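Local coordinates for protein tRNA (guanine(6)-N2)-methyltransferase (Thermus thermophilus, PDB 3TMA) that transfers a methyl group from S-adenosyl-L-methionine to the exocyclic N2 of guanosine 6 in tRNA(Phe), at residues A[290-293]-A[294-298]; A[24-27]-A[28-32]; A[247-251]-A[252-256]. All blocks are in the same frame, centred on the assembly; numbering follows the deposited sequence. Where two conformers were deposited one is given.

Contact 1. Residues A[290-293]-A[294-298]; sequences EGLF and HLYWD
F293 and W297, one turn apart in the first turns of alpha-helix 290-305 of the Rossmann-fold methyltransferase domain, lie side by side and point the same way. In both, CG is anti to the backbone N (chi1 175° in F293), which carries the two rings out together on one flank. The rings meet obliquely, planes at 50°; CZ of F293 touches CE3 of W297 at 3.7 Å. L322, R325 and A326 of helix 320-326 pack on F293, and R301 makes a cation-pi contact with W297.

On another flank Y296 leans back, its CG beside its own backbone N, and L292 CG lies over one face of the phenol ring. The OH of Y296 is hydrogen-bonded to T317 OG1, which ties this buried side to strand 312-317. L295 touches R264 and P281 and lies near A263, which by similarity binds S-adenosyl-L-methionine; its CD2 lies 4.3 Å from CD1 of L292.

Successive i to i+4 backbone bonds run beneath these pairs. H294 N and L295 N reach E290 O and G291 O respectively, and W297 N donates to F293 O at 2.9 Å. The straightest, at 167°, runs from Y296 N to L292 O over 3.0 Å.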
loop_
_atom_site.group_PDB
_atom_site.type_symbol
_atom_site.label_atom_id
_atom_site.label_comp_id
_atom_site.label_asym_id
_atom_site.label_seq_id
_atom_site.Cartn_x
_atom_site.Cartn_y
_atom_site.Cartn_z
ATOM N N GLU A 290 -10.075 -25.449 -13.938
ATOM C CA GLU A 290 -9.177 -26.597 -14.042
ATOM C C GLU A 290 -7.810 -26.176 -14.596
ATOM O O GLU A 290 -6.781 -26.702 -14.168
ATOM C CB GLU A 290 -9.785 -27.719 -14.889
ATOM C CG GLU A 290 -11.210 -28.133 -14.494
ATOM C CD GLU A 290 -11.429 -28.172 -12.989
ATOM O OE1 GLU A 290 -10.478 -27.875 -12.229
ATOM O OE2 GLU A 290 -12.560 -28.496 -12.566
ATOM N N GLY A 291 -7.818 -25.238 -15.547
ATOM C CA GLY A 291 -6.596 -24.665 -16.107
ATOM C C GLY A 291 -5.848 -23.902 -15.030
ATOM O O GLY A 291 -4.624 -23.978 -14.937
ATOM N N LEU A 292 -6.593 -23.162 -14.214
ATOM C CA LEU A 292 -6.003 -22.469 -13.092
ATOM C C LEU A 292 -5.397 -23.423 -12.060
ATOM O O LEU A 292 -4.293 -23.193 -11.584
ATOM C CB LEU A 292 -7.005 -21.531 -12.436
ATOM C CG LEU A 292 -6.398 -20.491 -11.507
ATOM C CD1 LEU A 292 -5.365 -19.591 -12.235
ATOM C CD2 LEU A 292 -7.529 -19.671 -10.935
ATOM N N PHE A 293 -6.092 -24.505 -11.748
ATOM C CA PHE A 293 -5.577 -25.479 -10.796
ATOM C C PHE A 293 -4.263 -26.074 -11.286
ATOM O O PHE A 293 -3.352 -26.315 -10.486
ATOM C CB PHE A 293 -6.590 -26.610 -10.539
ATOM C CG PHE A 293 -6.050 -27.707 -9.637
ATOM C CD1 PHE A 293 -5.878 -27.479 -8.267
ATOM C CD2 PHE A 293 -5.694 -28.939 -10.148
ATOM C CE1 PHE A 293 -5.387 -28.472 -7.427
ATOM C CE2 PHE A 293 -5.207 -29.948 -9.312
ATOM C CZ PHE A 293 -5.034 -29.706 -7.956
ATOM N N HIS A 294 -4.198 -26.321 -12.597
ATOM C CA HIS A 294 -2.997 -26.886 -13.205
ATOM C C HIS A 294 -1.844 -25.891 -13.216
ATOM O O HIS A 294 -0.685 -26.292 -13.090
ATOM C CB HIS A 294 -3.257 -27.416 -14.624
ATOM C CG HIS A 294 -2.059 -28.067 -15.253
ATOM N ND1 HIS A 294 -1.696 -29.372 -14.991
ATOM C CD2 HIS A 294 -1.126 -27.583 -16.110
ATOM C CE1 HIS A 294 -0.615 -29.676 -15.690
ATOM N NE2 HIS A 294 -0.240 -28.601 -16.365
ATOM N N LEU A 295 -2.136 -24.609 -13.353
ATOM C CA LEU A 295 -1.057 -23.609 -13.244
ATOM C C LEU A 295 -0.532 -23.562 -11.821
ATOM O O LEU A 295 0.690 -23.535 -11.617
ATOM C CB LEU A 295 -1.510 -22.219 -13.705
ATOM C CG LEU A 295 -0.659 -20.966 -13.365
ATOM C CD1 LEU A 295 0.727 -21.010 -13.972
ATOM C CD2 LEU A 295 -1.405 -19.770 -13.888
ATOM N N TYR A 296 -1.442 -23.566 -10.834
ATOM C CA TYR A 296 -1.009 -23.547 -9.425
ATOM C C TYR A 296 -0.172 -24.794 -9.127
ATOM O O TYR A 296 0.837 -24.729 -8.426
ATOM C CB TYR A 296 -2.207 -23.574 -8.481
ATOM C CG TYR A 296 -2.887 -22.240 -8.241
ATOM C CD1 TYR A 296 -2.394 -21.066 -8.791
ATOM C CD2 TYR A 296 -4.066 -22.175 -7.490
ATOM C CE1 TYR A 296 -3.003 -19.832 -8.515
ATOM C CE2 TYR A 296 -4.700 -20.957 -7.234
ATOM C CZ TYR A 296 -4.153 -19.786 -7.751
ATOM O OH TYR A 296 -4.794 -18.580 -7.515
ATOM N N TRP A 297 -0.670 -25.935 -9.573
ATOM C CA TRP A 297 -0.002 -27.217 -9.333
ATOM C C TRP A 297 1.473 -27.214 -9.809
ATOM O O TRP A 297 2.414 -27.528 -9.042
ATOM C CB TRP A 297 -0.775 -28.296 -10.108
ATOM C CG TRP A 297 -0.161 -29.621 -9.967
ATOM C CD1 TRP A 297 0.865 -30.160 -10.715
ATOM C CD2 TRP A 297 -0.485 -30.580 -8.984
ATOM N NE1 TRP A 297 1.194 -31.389 -10.236
ATOM C CE2 TRP A 297 0.360 -31.685 -9.188
ATOM C CE3 TRP A 297 -1.440 -30.629 -7.965
ATOM C CZ2 TRP A 297 0.282 -32.823 -8.409
ATOM C CZ3 TRP A 297 -1.520 -31.764 -7.198
ATOM C CH2 TRP A 297 -0.657 -32.837 -7.412
ATOM N N ASP A 298 1.666 -26.847 -11.077
ATOM C CA ASP A 298 2.996 -26.791 -11.674
ATOM C C ASP A 298 3.860 -25.663 -11.087
ATOM O O ASP A 298 5.063 -25.840 -10.874
ATOM C CB ASP A 298 2.893 -26.564 -13.183
ATOM C CG ASP A 298 2.284 -27.754 -13.936
ATOM O OD1 ASP A 298 2.149 -28.871 -13.369
ATOM O OD2 ASP A 298 1.943 -27.546 -15.130
#

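Contact 2. Residues A[24-27]-A[28-32]; sequences ATTH and PGLED
The imidazole of H27 is met obliquely by L30, whose methyl CD1 sits 3.8 Å from CD2 of the ring. The two side chains run side by side in the same direction; L30 holds its CG beside the backbone N (chi1 -59°), which brings CD1 to the ring. H74 adds an edge-to-face ring contact to H27, and both ring nitrogens have partners: NE2 bonds T188 OG1, while ND1 has a weak bond to E340 O. Buried, the imidazole has both nitrogens satisfied, which should restrict its rotation.

T26 comes across L30 at about a right angle, its OG1 3.8 Å from L30 CB; that hydroxyl is hydrogen-bonded to L72 O. V190 of helix 189-198 packs against T26, H27 and L30 alike.

The other flat group, the carboxylate of E31, folds back on the turn. Its OE2 takes the G29 N-H on the syn side at 3.0 Å, 35° out of the carboxylate plane, and also accepts from G54 N, so one oxygen accepts from two backbone amides.

Between these groups the chain reverses: L30 N donates to H27 O at 3.0 Å. P28 and G29 are the central residues, and G29 has the positive phi, 102°, that suits glycine. This is a type II beta turn, with L30 as N-cap of helix 31-41, joining that helix to strand 21-25 in the N-terminal part of the protein.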
loop_
_atom_site.group_PDB
_atom_site.type_symbol
_atom_site.label_atom_id
_atom_site.label_comp_id
_atom_site.label_asym_id
_atom_site.label_seq_id
_atom_site.Cartn_x
_atom_site.Cartn_y
_atom_site.Cartn_z
ATOM N N ALA A 24 -1.527 7.666 8.516
ATOM C CA ALA A 24 -1.123 7.058 7.264
ATOM C C ALA A 24 -2.146 5.983 6.865
ATOM O O ALA A 24 -2.637 5.243 7.729
ATOM C CB ALA A 24 0.302 6.436 7.388
ATOM N N THR A 25 -2.454 5.893 5.572
ATOM C CA THR A 25 -3.383 4.876 5.103
ATOM C C THR A 25 -2.655 3.849 4.241
ATOM O O THR A 25 -1.654 4.156 3.582
ATOM C CB THR A 25 -4.514 5.474 4.247
ATOM O OG1 THR A 25 -3.934 6.101 3.110
ATOM C CG2 THR A 25 -5.287 6.521 5.020
ATOM N N THR A 26 -3.169 2.623 4.239
ATOM C CA THR A 26 -2.559 1.529 3.471
ATOM C C THR A 26 -3.736 0.624 3.033
ATOM O O THR A 26 -4.891 0.946 3.319
ATOM C CB THR A 26 -1.518 0.775 4.363
ATOM O OG1 THR A 26 -0.798 -0.194 3.590
ATOM C CG2 THR A 26 -2.192 0.078 5.609
ATOM N N HIS A 27 -3.478 -0.525 2.413
ATOM C CA HIS A 27 -4.588 -1.497 2.206
ATOM C C HIS A 27 -5.080 -2.055 3.545
ATOM O O HIS A 27 -4.287 -2.489 4.351
ATOM C CB HIS A 27 -4.144 -2.651 1.294
ATOM C CG HIS A 27 -3.620 -2.195 -0.030
ATOM N ND1 HIS A 27 -4.403 -2.130 -1.159
ATOM C CD2 HIS A 27 -2.382 -1.791 -0.409
ATOM C CE1 HIS A 27 -3.675 -1.697 -2.179
ATOM N NE2 HIS A 27 -2.438 -1.501 -1.754
ATOM N N PRO A 28 -6.404 -2.110 3.756
ATOM C CA PRO A 28 -6.876 -2.867 4.926
ATOM C C PRO A 28 -6.240 -4.249 4.982
ATOM O O PRO A 28 -6.145 -4.933 3.939
ATOM C CB PRO A 28 -8.402 -2.991 4.675
ATOM C CG PRO A 28 -8.720 -1.597 3.972
ATOM C CD PRO A 28 -7.502 -1.440 3.023
ATOM N N GLY A 29 -5.787 -4.639 6.179
ATOM C CA GLY A 29 -5.038 -5.900 6.342
ATOM C C GLY A 29 -3.524 -5.738 6.468
ATOM O O GLY A 29 -2.809 -6.692 6.817
ATOM N N LEU A 30 -3.018 -4.564 6.118
ATOM C CA LEU A 30 -1.565 -4.306 6.199
ATOM C C LEU A 30 -1.209 -3.324 7.344
ATOM O O LEU A 30 -0.091 -2.823 7.390
ATOM C CB LEU A 30 -1.067 -3.713 4.866
ATOM C CG LEU A 30 -1.244 -4.515 3.556
ATOM C CD1 LEU A 30 -0.579 -3.755 2.356
ATOM C CD2 LEU A 30 -0.633 -5.926 3.677
ATOM N N GLU A 31 -2.146 -3.031 8.255
ATOM C CA GLU A 31 -1.883 -2.035 9.345
ATOM C C GLU A 31 -0.677 -2.387 10.194
ATOM O O GLU A 31 0.101 -1.495 10.554
ATOM C CB GLU A 31 -3.095 -1.913 10.284
ATOM C CG GLU A 31 -4.372 -1.511 9.579
ATOM C CD GLU A 31 -5.114 -2.732 8.954
ATOM O OE1 GLU A 31 -4.669 -3.894 9.127
ATOM O OE2 GLU A 31 -6.131 -2.510 8.279
ATOM N N ASP A 32 -0.559 -3.668 10.581
ATOM C CA ASP A 32 0.544 -4.092 11.423
ATOM C C ASP A 32 1.909 -3.834 10.785
ATOM O O ASP A 32 2.833 -3.396 11.468
ATOM C CB ASP A 32 0.426 -5.545 11.883
ATOM C CG ASP A 32 0.249 -6.535 10.731
ATOM O OD1 ASP A 32 0.143 -6.136 9.524
ATOM O OD2 ASP A 32 0.184 -7.739 11.053
#

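Contact 3. Residues A[247-251]-A[252-256]; sequences AALAS and GLSWI
A248 O receives the N-H of L253 at 2.8 Å, a nearly straight bond (163°) that reaches five residues along the chain. Beside it G252 N donates to L249 O at 3.1 Å; here the hydrogen also points well at the oxygen, but the donor stands above the carbonyl plane of L249 and not on a lone pair. The two bonds wrap the backbone round the last turn of the helix and occupy the carbonyls of A248 and L249.

Together they form a Schellman motif, which ends helix 238-250 of the methyltransferase domain. G252 is its C-prime residue, and its positive phi of 77°, which favours glycine, swings the chain out of the helix. A type I beta turn from L253 to I256 then leads the chain toward strand 257-260, the outermost parallel strand of the sheet.

CB of A248 lies 3.5 Å from L253 O and 4.3 Å from CD1 of I256. A248 and I256 are buried, touched by L219 and A222 of helix 216-225 respectively. L253 holds CG beside its backbone N (chi1 -57°), which sets its CD1 3.9 Å from CB of S251; F178 touches both residues, and S223 also touches L253. On the exposed side, CD1 of L249 meets the hydroxyl of S254, whose OG is 3.6 Å away and also close to L249 CA.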
loop_
_atom_site.group_PDB
_atom_site.type_symbol
_atom_site.label_atom_id
_atom_site.label_comp_id
_atom_site.label_asym_id
_atom_site.label_seq_id
_atom_site.Cartn_x
_atom_site.Cartn_y
_atom_site.Cartn_z
ATOM N N ALA A 247 11.352 0.558 -17.256
ATOM C CA ALA A 247 11.141 1.057 -15.904
ATOM C C ALA A 247 12.349 0.835 -15.006
ATOM O O ALA A 247 12.686 1.719 -14.174
ATOM C CB ALA A 247 9.878 0.406 -15.270
ATOM N N ALA A 248 12.972 -0.350 -15.104
ATOM C CA ALA A 248 14.168 -0.640 -14.305
ATOM C C ALA A 248 15.260 0.386 -14.616
ATOM O O ALA A 248 15.882 0.924 -13.701
ATOM C CB ALA A 248 14.693 -2.045 -14.579
ATOM N N LEU A 249 15.525 0.631 -15.898
ATOM C CA LEU A 249 16.522 1.621 -16.278
ATOM C C LEU A 249 16.184 3.041 -15.752
ATOM O O LEU A 249 17.055 3.752 -15.238
ATOM C CB LEU A 249 16.769 1.605 -17.795
ATOM C CG LEU A 249 17.824 2.650 -18.264
ATOM C CD1 LEU A 249 19.188 2.379 -17.659
ATOM C CD2 LEU A 249 17.945 2.756 -19.772
ATOM N N ALA A 250 14.921 3.453 -15.856
ATOM C CA ALA A 250 14.531 4.815 -15.487
ATOM C C ALA A 250 14.767 5.104 -13.992
ATOM O O ALA A 250 15.038 6.249 -13.603
ATOM C CB ALA A 250 13.061 5.055 -15.849
ATOM N N SER A 251 14.682 4.073 -13.158
ATOM C CA SER A 251 14.954 4.255 -11.722
ATOM C C SER A 251 16.316 3.745 -11.253
ATOM O O SER A 251 16.534 3.678 -10.051
ATOM C CB SER A 251 13.878 3.546 -10.871
ATOM O OG SER A 251 12.609 4.191 -10.970
ATOM N N GLY A 252 17.216 3.377 -12.163
ATOM C CA GLY A 252 18.573 2.935 -11.789
ATOM C C GLY A 252 18.643 1.504 -11.234
ATOM O O GLY A 252 19.551 1.161 -10.465
ATOM N N LEU A 253 17.714 0.656 -11.645
ATOM C CA LEU A 253 17.578 -0.688 -11.069
ATOM C C LEU A 253 17.889 -1.738 -12.130
ATOM O O LEU A 253 17.204 -2.743 -12.230
ATOM C CB LEU A 253 16.144 -0.893 -10.503
ATOM C CG LEU A 253 15.710 0.125 -9.440
ATOM C CD1 LEU A 253 14.197 0.087 -9.088
ATOM C CD2 LEU A 253 16.555 -0.006 -8.166
ATOM N N SER A 254 18.930 -1.520 -12.892
ATOM C CA SER A 254 19.202 -2.346 -14.025
ATOM C C SER A 254 19.816 -3.698 -13.785
ATOM O O SER A 254 19.985 -4.383 -14.733
ATOM C CB SER A 254 20.078 -1.615 -15.016
ATOM O OG SER A 254 19.506 -0.429 -15.462
ATOM N N TRP A 255 20.156 -4.068 -12.553
ATOM C CA TRP A 255 20.671 -5.388 -12.342
ATOM C C TRP A 255 19.577 -6.467 -12.338
ATOM O O TRP A 255 19.896 -7.579 -12.251
ATOM C CB TRP A 255 21.454 -5.434 -11.058
ATOM C CG TRP A 255 20.676 -5.131 -9.846
ATOM C CD1 TRP A 255 20.003 -5.990 -9.066
ATOM C CD2 TRP A 255 20.498 -3.854 -9.272
ATOM N NE1 TRP A 255 19.436 -5.348 -8.029
ATOM C CE2 TRP A 255 19.709 -4.020 -8.141
ATOM C CE3 TRP A 255 20.937 -2.580 -9.602
ATOM C CZ2 TRP A 255 19.359 -2.980 -7.338
ATOM C CZ3 TRP A 255 20.583 -1.546 -8.803
ATOM C CH2 TRP A 255 19.802 -1.747 -7.690
ATOM N N ILE A 256 18.307 -6.117 -12.409
ATOM C CA ILE A 256 17.248 -7.156 -12.414
ATOM C C ILE A 256 17.385 -8.002 -13.697
ATOM O O ILE A 256 17.530 -7.440 -14.787
ATOM C CB ILE A 256 15.859 -6.529 -12.412
ATOM C CG1 ILE A 256 15.634 -5.763 -11.088
ATOM C CG2 ILE A 256 14.785 -7.623 -12.592
ATOM C CD1 ILE A 256 14.488 -4.700 -11.213
#

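Overall arrangement
From the N terminus, contact 2 comes first, closing the tight reversal between strand 21-25 and helix 31-41 in the N-terminal part. Contact 3 follows, ending helix 238-250 and opening the way to edge strand 257-260. Contact 1 is last, within the opening turns of helix 290-305, which lies against helix 320-326 and strand 312-317. The three run in series, none enclosing or crossing another. Their centres are about 28 to 32 Å apart and none touch. Contacts 1 and 3 belong to the methyltransferase domain, whereas contact 2 packs on helix 189-198 and the loop after strand 331-338, joining the N-terminal sheet to that domain.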